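Local coordinates for protein carbohydrate kinase, FGGY (Rhodospirillum rubrum, PDB 3IFR) that probably phosphorylates D-xylulose at the expense of ATP, as a sugar kinase of the FGGY family, at residues A[54-57]-A[58-61]. Sequence-based numbering, arbitrary orientation.
Sequences QWWD and NARA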
loop_
_atom_site.group_PDB
_atom_site.type_symbol
_atom_site.label_atom_id
_atom_site.label_comp_id
_atom_site.label_asym_id
_atom_site.label_seq_id
_atom_site.Cartn_x
_atom_site.Cartn_y
_atom_site.Cartn_z
ATOM N N GLN A 54 15.202 -14.721 6.159
ATOM C CA GLN A 54 15.436 -13.502 6.927
ATOM C C GLN A 54 14.119 -12.906 7.533
ATOM O O GLN A 54 14.115 -12.426 8.692
ATOM C CB GLN A 54 16.188 -12.490 6.084
ATOM C CG GLN A 54 16.877 -11.388 6.885
ATOM C CD GLN A 54 17.269 -10.249 5.989
ATOM O OE1 GLN A 54 16.604 -9.997 4.986
ATOM N NE2 GLN A 54 18.370 -9.580 6.306
ATOM N N TRP A 55 13.016 -12.946 6.777
ATOM C CA TRP A 55 11.742 -12.532 7.365
ATOM C C TRP A 55 11.550 -13.319 8.679
ATOM O O TRP A 55 11.267 -12.745 9.730
ATOM C CB TRP A 55 10.527 -12.744 6.451
ATOM C CG TRP A 55 10.562 -12.095 5.093
ATOM C CD1 TRP A 55 11.217 -10.947 4.727
ATOM C CD2 TRP A 55 9.872 -12.556 3.914
ATOM N NE1 TRP A 55 11.015 -10.700 3.381
ATOM C CE2 TRP A 55 10.175 -11.663 2.877
ATOM C CE3 TRP A 55 9.032 -13.651 3.652
ATOM C CZ2 TRP A 55 9.661 -11.821 1.594
ATOM C CZ3 TRP A 55 8.531 -13.807 2.393
ATOM C CH2 TRP A 55 8.837 -12.896 1.373
ATOM N N TRP A 56 11.735 -14.625 8.614
ATOM C CA TRP A 56 11.407 -15.506 9.738
ATOM C C TRP A 56 12.342 -15.268 10.890
ATOM O O TRP A 56 11.937 -15.231 12.045
ATOM C CB TRP A 56 11.477 -16.975 9.310
ATOM C CG TRP A 56 11.236 -17.907 10.435
ATOM C CD1 TRP A 56 12.099 -18.848 10.899
ATOM C CD2 TRP A 56 10.087 -17.955 11.304
ATOM N NE1 TRP A 56 11.547 -19.513 11.966
ATOM C CE2 TRP A 56 10.316 -18.986 12.243
ATOM C CE3 TRP A 56 8.882 -17.239 11.373
ATOM C CZ2 TRP A 56 9.383 -19.342 13.231
ATOM C CZ3 TRP A 56 7.947 -17.598 12.367
ATOM C CH2 TRP A 56 8.212 -18.652 13.278
ATOM N N ASP A 57 13.618 -15.105 10.568
ATOM C CA ASP A 57 14.588 -14.742 11.581
ATOM C C ASP A 57 14.334 -13.384 12.175
ATOM O O ASP A 57 14.392 -13.225 13.387
ATOM C CB ASP A 57 15.997 -14.804 11.038
ATOM C CG ASP A 57 16.858 -15.625 11.915
ATOM O OD1 ASP A 57 17.723 -15.026 12.595
ATOM O OD2 ASP A 57 16.586 -16.865 11.962
ATOM N N ASN A 58 14.092 -12.391 11.320
ATOM C CA ASN A 58 13.608 -11.081 11.791
ATOM C C ASN A 58 12.384 -11.259 12.700
ATOM O O ASN A 58 12.369 -10.758 13.825
ATOM C CB ASN A 58 13.258 -10.157 10.629
ATOM C CG ASN A 58 14.469 -9.432 10.016
ATOM O OD1 ASN A 58 14.282 -8.570 9.148
ATOM N ND2 ASN A 58 15.677 -9.762 10.437
ATOM N N ALA A 59 11.390 -12.038 12.263
ATOM C CA ALA A 59 10.158 -12.157 13.073
ATOM C C ALA A 59 10.395 -12.776 14.464
ATOM O O ALA A 59 9.858 -12.311 15.439
ATOM C CB ALA A 59 9.065 -12.928 12.318
ATOM N N ARG A 60 11.165 -13.849 14.539
ATOM C CA ARG A 60 11.551 -14.428 15.807
ATOM C C ARG A 60 12.209 -13.431 16.693
ATOM O O ARG A 60 11.873 -13.355 17.851
ATOM C CB ARG A 60 12.564 -15.556 15.563
ATOM C CG ARG A 60 11.927 -16.829 15.045
ATOM C CD ARG A 60 12.977 -17.786 14.658
ATOM N NE ARG A 60 13.620 -18.314 15.858
ATOM C CZ ARG A 60 14.863 -18.798 15.896
ATOM N NH1 ARG A 60 15.617 -18.802 14.801
ATOM N NH2 ARG A 60 15.349 -19.248 17.048
ATOM N N ALA A 61 13.154 -12.663 16.160
ATOM C CA ALA A 61 13.923 -11.698 16.980
ATOM C C ALA A 61 13.064 -10.603 17.617
ATOM O O ALA A 61 13.209 -10.247 18.804
ATOM C CB ALA A 61 15.010 -11.041 16.139
#
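Arg-60 and Trp-56, one helical turn apart, illustrate how an i to i+4 pair shares an alpha-helix surface, and the arginine can be followed outward. Arg-60 CB rests against the carbonyl oxygens of the preceding turn, 3.6 Å from Trp-56 O. Arg-60 CG, set anti to the carbonyl carbon (chi1 -76°), passes 3.4 Å from Trp-56 O and climbs over one face of the indole, above its rim. Arg-60 CD lies 3.9 Å from the centroid of the five-membered ring of Trp-56, 29° off the ring normal, in a CH-pi contact. The indole is brought there by its own first torsion, which sends CG anti to the backbone N (176°) and lets the ring lean toward the following turn, where Trp-56 CE3 comes loosely near Ala-59 CB (4.4 Å). The bend about the CG-CD bond (chi3) turns Arg-60 NE off the indole face to donate a hydrogen bond to Leu-230 O, while Arg-60 NH1 forms a long salt bridge of 3.6 Å with Asp-57 OD2, the carboxylate plane almost perpendicular to the guanidinium. An alanine in place of Trp-56 removes the face on which CG and CD lie, and would probably leave that aliphatic part of Arg-60 freer to turn, its tip still held by Leu-230 O and Asp-57, and open a gap toward Leu-170 and Leu-171.

Beneath these side chains runs regular helical bonding, Arg-60 N to Trp-56 O at 3.0 Å and Ala-61 N to Asp-57 O at 3.1 Å. Within the N-terminal domain of this FGGY kinase, helix 52-70 is wedged between several elements: Trp-55 and Trp-56 press on helix 163-172, Trp-56 and Arg-60 reach helix 225-231, and Asn-58 and Ala-61 touch Arg-36 on strand 29-37, an outermost strand of the mixed sheet.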